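Local coordinates for protein sarcosine oxidase (Pyrococcus horikoshii, PDB 1Y56) that probably oxidises L-proline as the beta subunit of an FAD- and FMN-containing dehydrogenase related to the sarcosine oxidases, at residues V61-K73 and G337-A349. Residues are numbered along the deposited sequence; the frame is centred on the assembly and turned at random.
Sequences VRVMKRSVELWKK and GFMMAPAVGEMVA. With FAD (flavin-adenine dinucleotide), chain I.
Ser67 and Trp71, one turn apart on helix 58-78, both donate to the carbonyl oxygen of Met339. Ser67 OG reaches Met339 O at 2.8 Å, in the plane of that carbonyl. Trp71 NE1 lies 3.0 Å from Met339 O, with a nearly straight N-H (169°), tilted somewhat from the same plane. At the kink neither Pro342, which has no N-H, nor Ala343 bonds back to the turn before; Ala343 N, the usual helical partner of Met339 O, makes a weak bond to Ser67 OG, and Ser67 and Trp71 serve that carbonyl. Serine, small and polar, suits this place, fitting as a knob among Met339, Met340, Pro342 and Ala343 where the helices cross at 91°.

The indole also takes a CH-pi contact over one face, Pro342 CG lying 3.6 Å from the centroid of its five-membered ring, while its far corner meets the Phe338 ring obliquely. Helix 337-354, the last of this FAD-dependent oxidoreductase fold, meets the flavin near its N-terminal end: Met339 N bonds FAD O2 at 2.7 Å. The peptide unit that follows is the one gripped through Met339 O, so helix 58-78 forms a second shell beside the pyrimidine edge of the flavin. Met64, its flexible chain bent at both chi2 and chi3, lays CE against Met339 CB (3.5 Å).

Farther along, Ala343 is small enough for close approach to Val63, whose other branch, CG2, touches Met347 CE. On the same two helices Arg66 holds Glu346 side-on in a salt bridge: NE to OE2 at 3.1 Å and NH2 to OE1 at 2.8 Å, both on syn lone pairs, with the two planes only 23° apart. Glu69 takes NH1 from within the same helix, which helps fix the guanidinium's rotation, and Leu70 CD2 lies over one of its faces.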
loop_
_atom_site.group_PDB
_atom_site.type_symbol
_atom_site.label_atom_id
_atom_site.label_comp_id
_atom_site.label_asym_id
_atom_site.label_seq_id
_atom_site.Cartn_x
_atom_site.Cartn_y
_atom_site.Cartn_z
ATOM N N VAL B 61 23.352 55.726 23.021
ATOM C CA VAL B 61 24.435 55.745 23.985
ATOM C C VAL B 61 23.887 55.920 25.397
ATOM O O VAL B 61 24.353 55.247 26.332
ATOM C CB VAL B 61 25.474 56.823 23.639
ATOM C CG1 VAL B 61 26.355 57.151 24.837
ATOM C CG2 VAL B 61 26.315 56.379 22.442
ATOM N N ARG B 62 22.891 56.794 25.552
ATOM C CA ARG B 62 22.260 57.005 26.857
ATOM C C ARG B 62 21.491 55.759 27.288
ATOM O O ARG B 62 21.622 55.307 28.426
ATOM C CB ARG B 62 21.335 58.230 26.868
ATOM C CG ARG B 62 21.847 59.453 26.120
ATOM C CD ARG B 62 21.727 60.723 26.941
ATOM N NE ARG B 62 20.522 60.759 27.764
ATOM C CZ ARG B 62 19.442 61.485 27.488
ATOM N NH1 ARG B 62 19.401 62.246 26.399
ATOM N NH2 ARG B 62 18.392 61.440 28.299
ATOM N N VAL B 63 20.703 55.204 26.371
ATOM C CA VAL B 63 19.957 53.983 26.630
ATOM C C VAL B 63 20.879 52.815 27.044
ATOM O O VAL B 63 20.600 52.108 28.011
ATOM C CB VAL B 63 19.091 53.602 25.415
ATOM C CG1 VAL B 63 18.448 52.238 25.598
ATOM C CG2 VAL B 63 18.030 54.655 25.178
ATOM N N MET B 64 21.979 52.629 26.324
ATOM C CA MET B 64 22.916 51.560 26.647
ATOM C C MET B 64 23.719 51.795 27.933
ATOM O O MET B 64 24.010 50.845 28.673
ATOM C CB MET B 64 23.831 51.249 25.460
ATOM C CG MET B 64 23.136 50.414 24.388
ATOM S SD MET B 64 22.070 49.092 25.055
ATOM C CE MET B 64 23.295 48.073 25.894
ATOM N N LYS B 65 24.070 53.056 28.197
ATOM C CA LYS B 65 24.668 53.420 29.472
ATOM C C LYS B 65 23.713 52.986 30.580
ATOM O O LYS B 65 24.096 52.283 31.517
ATOM C CB LYS B 65 24.919 54.926 29.562
ATOM C CG LYS B 65 25.814 55.321 30.735
ATOM C CD LYS B 65 25.352 56.598 31.449
ATOM C CE LYS B 65 26.547 57.416 31.990
ATOM N NZ LYS B 65 27.543 56.683 32.843
ATOM N N ARG B 66 22.458 53.388 30.456
ATOM C CA ARG B 66 21.482 52.991 31.435
ATOM C C ARG B 66 21.367 51.472 31.468
ATOM O O ARG B 66 21.408 50.859 32.537
ATOM C CB ARG B 66 20.138 53.629 31.120
ATOM C CG ARG B 66 19.050 53.236 32.073
ATOM C CD ARG B 66 19.411 53.660 33.444
ATOM N NE ARG B 66 18.420 53.181 34.385
ATOM C CZ ARG B 66 18.692 52.825 35.633
ATOM N NH1 ARG B 66 19.939 52.888 36.090
ATOM N NH2 ARG B 66 17.717 52.399 36.413
ATOM N N SER B 67 21.242 50.871 30.288
ATOM C CA SER B 67 21.054 49.434 30.181
ATOM C C SER B 67 22.141 48.695 30.954
ATOM O O SER B 67 21.828 47.827 31.783
ATOM C CB SER B 67 21.026 48.994 28.723
ATOM O OG SER B 67 20.169 47.881 28.569
ATOM N N VAL B 68 23.400 49.071 30.715
ATOM C CA VAL B 68 24.533 48.474 31.423
ATOM C C VAL B 68 24.429 48.618 32.954
ATOM O O VAL B 68 24.806 47.702 33.696
ATOM C CB VAL B 68 25.878 48.983 30.877
ATOM C CG1 VAL B 68 27.040 48.461 31.699
ATOM C CG2 VAL B 68 26.038 48.526 29.438
ATOM N N GLU B 69 23.896 49.739 33.433
ATOM C CA GLU B 69 23.673 49.887 34.869
ATOM C C GLU B 69 22.698 48.818 35.342
ATOM O O GLU B 69 22.899 48.197 36.390
ATOM C CB GLU B 69 23.186 51.293 35.224
ATOM C CG GLU B 69 24.285 52.352 35.150
ATOM C CD GLU B 69 23.776 53.778 34.901
ATOM O OE1 GLU B 69 24.598 54.594 34.416
ATOM O OE2 GLU B 69 22.584 54.091 35.183
ATOM N N LEU B 70 21.660 48.570 34.550
ATOM C CA LEU B 70 20.676 47.555 34.920
ATOM C C LEU B 70 21.239 46.132 34.821
ATOM O O LEU B 70 20.897 45.258 35.621
ATOM C CB LEU B 70 19.385 47.717 34.113
ATOM C CG LEU B 70 18.603 49.014 34.331
ATOM C CD1 LEU B 70 17.512 49.136 33.295
ATOM C CD2 LEU B 70 18.016 49.079 35.722
ATOM N N TRP B 71 22.117 45.905 33.850
ATOM C CA TRP B 71 22.839 44.635 33.773
ATOM C C TRP B 71 23.688 44.383 35.027
ATOM O O TRP B 71 23.633 43.300 35.590
ATOM C CB TRP B 71 23.696 44.551 32.504
ATOM C CG TRP B 71 22.907 44.272 31.256
ATOM C CD1 TRP B 71 22.764 45.094 30.171
ATOM C CD2 TRP B 71 22.152 43.092 30.966
ATOM N NE1 TRP B 71 21.971 44.497 29.225
ATOM C CE2 TRP B 71 21.583 43.266 29.684
ATOM C CE3 TRP B 71 21.909 41.899 31.660
ATOM C CZ2 TRP B 71 20.782 42.290 29.079
ATOM C CZ3 TRP B 71 21.107 40.930 31.063
ATOM C CH2 TRP B 71 20.549 41.137 29.785
ATOM N N LYS B 72 24.449 45.385 35.468
ATOM C CA LYS B 72 25.217 45.266 36.705
ATOM C C LYS B 72 24.314 44.961 37.894
ATOM O O LYS B 72 24.591 44.047 38.673
ATOM C CB LYS B 72 26.040 46.529 36.988
ATOM C CG LYS B 72 27.471 46.502 36.412
ATOM C CD LYS B 72 28.491 47.190 37.332
ATOM C CE LYS B 72 28.332 48.703 37.311
ATOM N NZ LYS B 72 29.419 49.379 38.088
ATOM N N LYS B 73 23.228 45.716 38.016
ATOM C CA LYS B 73 22.336 45.597 39.160
ATOM C C LYS B 73 21.690 44.223 39.226
ATOM O O LYS B 73 21.832 43.516 40.223
ATOM C CB LYS B 73 21.277 46.697 39.099
ATOM C CG LYS B 73 20.171 46.615 40.125
ATOM C CD LYS B 73 19.054 47.535 39.695
ATOM C CE LYS B 73 18.549 48.398 40.834
ATOM N NZ LYS B 73 17.539 47.685 41.667
ATOM N N GLY B 337 19.248 43.866 20.032
ATOM C CA GLY B 337 18.119 43.977 20.947
ATOM C C GLY B 337 18.287 43.283 22.283
ATOM O O GLY B 337 17.582 43.610 23.233
ATOM N N PHE B 338 19.200 42.319 22.374
ATOM C CA PHE B 338 19.440 41.643 23.657
ATOM C C PHE B 338 20.037 42.605 24.691
ATOM O O PHE B 338 19.506 42.738 25.791
ATOM C CB PHE B 338 20.312 40.399 23.475
ATOM C CG PHE B 338 20.984 39.933 24.730
ATOM C CD1 PHE B 338 22.366 40.028 24.867
ATOM C CD2 PHE B 338 20.250 39.382 25.773
ATOM C CE1 PHE B 338 23.011 39.583 26.039
ATOM C CE2 PHE B 338 20.884 38.937 26.953
ATOM C CZ PHE B 338 22.261 39.037 27.082
ATOM N N MET B 339 21.118 43.286 24.311
ATOM C CA MET B 339 21.764 44.274 25.165
ATOM C C MET B 339 20.826 45.401 25.614
ATOM O O MET B 339 20.928 45.887 26.739
ATOM C CB MET B 339 23.007 44.834 24.484
ATOM C CG MET B 339 22.779 45.522 23.158
ATOM S SD MET B 339 24.355 46.044 22.431
ATOM C CE MET B 339 24.832 44.654 21.392
ATOM N N MET B 340 19.893 45.794 24.754
ATOM C CA MET B 340 18.991 46.902 25.080
ATOM C C MET B 340 17.904 46.538 26.094
ATOM O O MET B 340 17.376 47.412 26.790
ATOM C CB MET B 340 18.326 47.430 23.812
ATOM C CG MET B 340 19.189 48.345 22.986
ATOM S SD MET B 340 18.360 48.915 21.492
ATOM C CE MET B 340 17.034 49.910 22.182
ATOM N N ALA B 341 17.578 45.250 26.163
ATOM C CA ALA B 341 16.350 44.782 26.795
ATOM C C ALA B 341 16.040 45.375 28.168
ATOM O O ALA B 341 14.948 45.903 28.355
ATOM C CB ALA B 341 16.310 43.256 26.828
ATOM N N PRO B 342 16.988 45.301 29.131
ATOM C CA PRO B 342 16.744 45.849 30.462
ATOM C C PRO B 342 16.289 47.296 30.421
ATOM O O PRO B 342 15.362 47.672 31.149
ATOM C CB PRO B 342 18.121 45.774 31.107
ATOM C CG PRO B 342 18.719 44.607 30.493
ATOM C CD PRO B 342 18.339 44.715 29.061
ATOM N N ALA B 343 16.930 48.095 29.575
ATOM C CA ALA B 343 16.533 49.480 29.406
ATOM C C ALA B 343 15.186 49.644 28.704
ATOM O O ALA B 343 14.375 50.468 29.137
ATOM C CB ALA B 343 17.613 50.273 28.707
ATOM N N VAL B 344 14.918 48.880 27.642
ATOM C CA VAL B 344 13.615 49.049 26.980
ATOM C C VAL B 344 12.479 48.593 27.899
ATOM O O VAL B 344 11.358 49.122 27.826
ATOM C CB VAL B 344 13.496 48.422 25.554
ATOM C CG1 VAL B 344 14.815 48.478 24.820
ATOM C CG2 VAL B 344 12.948 47.013 25.597
ATOM N N GLY B 345 12.779 47.627 28.771
ATOM C CA GLY B 345 11.829 47.184 29.781
ATOM C C GLY B 345 11.425 48.397 30.592
ATOM O O GLY B 345 10.240 48.750 30.664
ATOM N N GLU B 346 12.430 49.056 31.166
ATOM C CA GLU B 346 12.237 50.296 31.909
ATOM C C GLU B 346 11.433 51.343 31.119
ATOM O O GLU B 346 10.448 51.866 31.632
ATOM C CB GLU B 346 13.592 50.863 32.334
ATOM C CG GLU B 346 13.543 51.856 33.484
ATOM C CD GLU B 346 14.937 52.307 33.909
ATOM O OE1 GLU B 346 15.429 51.789 34.948
ATOM O OE2 GLU B 346 15.540 53.159 33.197
ATOM N N MET B 347 11.839 51.634 29.883
ATOM C CA MET B 347 11.130 52.610 29.044
ATOM C C MET B 347 9.652 52.272 28.818
ATOM O O MET B 347 8.788 53.115 29.035
ATOM C CB MET B 347 11.807 52.742 27.683
ATOM C CG MET B 347 13.019 53.626 27.653
ATOM S SD MET B 347 13.922 53.324 26.127
ATOM C CE MET B 347 14.601 54.936 25.831
ATOM N N VAL B 348 9.380 51.047 28.360
ATOM C CA VAL B 348 8.021 50.606 28.055
ATOM C C VAL B 348 7.168 50.667 29.315
ATOM O O VAL B 348 6.059 51.179 29.274
ATOM C CB VAL B 348 7.990 49.188 27.411
ATOM C CG1 VAL B 348 6.561 48.640 27.322
ATOM C CG2 VAL B 348 8.644 49.206 26.035
ATOM N N ALA B 349 7.696 50.169 30.434
ATOM C CA ALA B 349 7.000 50.259 31.723
ATOM C C ALA B 349 6.551 51.700 31.999
ATOM O O ALA B 349 5.373 51.953 32.218
ATOM C CB ALA B 349 7.883 49.749 32.847
HETATM P PA FAD I . 12.687 37.117 20.359
HETATM O O1A FAD I . 12.563 36.502 18.997
HETATM O O2A FAD I . 13.760 36.604 21.282
HETATM O O5B FAD I . 11.251 37.064 21.072
HETATM C C5B FAD I . 10.051 37.141 20.319
HETATM C C4B FAD I . 9.167 36.006 20.796
HETATM O O4B FAD I . 7.835 36.231 20.350
HETATM C C3B FAD I . 9.594 34.645 20.249
HETATM O O3B FAD I . 10.025 33.801 21.329
HETATM C C2B FAD I . 8.352 34.105 19.560
HETATM O O2B FAD I . 8.033 32.766 19.902
HETATM C C1B FAD I . 7.246 34.963 20.110
HETATM N N9A FAD I . 6.096 35.035 19.184
HETATM C C8A FAD I . 6.110 35.267 17.857
HETATM N N7A FAD I . 4.835 35.218 17.405
HETATM C C5A FAD I . 4.034 34.954 18.456
HETATM C C6A FAD I . 2.660 34.802 18.613
HETATM N N6A FAD I . 1.828 34.921 17.548
HETATM N N1A FAD I . 2.162 34.537 19.836
HETATM C C2A FAD I . 2.969 34.418 20.911
HETATM N N3A FAD I . 4.299 34.560 20.795
HETATM C C4A FAD I . 4.841 34.836 19.577
HETATM N N1 FAD I . 21.690 41.065 20.316
HETATM C C2 FAD I . 22.553 41.637 21.177
HETATM O O2 FAD I . 22.155 42.585 21.878
HETATM N N3 FAD I . 23.828 41.221 21.307
HETATM C C4 FAD I . 24.324 40.197 20.586
HETATM O O4 FAD I . 25.512 39.818 20.729
HETATM C C4X FAD I . 23.502 39.560 19.665
HETATM N N5 FAD I . 23.926 38.525 18.896
HETATM C C5X FAD I . 23.080 37.926 18.016
HETATM C C6 FAD I . 23.556 36.859 17.244
HETATM C C7 FAD I . 22.713 36.214 16.333
HETATM C C7M FAD I . 23.242 35.064 15.505
HETATM C C8 FAD I . 21.386 36.650 16.200
HETATM C C8M FAD I . 20.450 36.009 15.252
HETATM C C9 FAD I . 20.911 37.714 16.966
HETATM C C9A FAD I . 21.743 38.358 17.882
HETATM N N10 FAD I . 21.256 39.384 18.612
HETATM C C10 FAD I . 22.098 40.044 19.539
HETATM C "C1'" FAD I . 19.877 39.823 18.428
HETATM C "C2'" FAD I . 19.027 39.430 19.607
HETATM O "O2'" FAD I . 18.903 38.014 19.587
HETATM C "C3'" FAD I . 17.655 40.037 19.425
HETATM O "O3'" FAD I . 17.781 41.454 19.248
HETATM C "C4'" FAD I . 16.798 39.742 20.641
HETATM O "O4'" FAD I . 16.686 38.326 20.870
HETATM C "C5'" FAD I . 15.408 40.327 20.469
HETATM O "O5'" FAD I . 14.646 39.799 21.545
HETATM P P FAD I . 13.066 39.755 21.406
HETATM O O1P FAD I . 12.633 41.090 20.860
HETATM O O2P FAD I . 12.534 39.228 22.708
HETATM O O3P FAD I . 12.900 38.700 20.198
#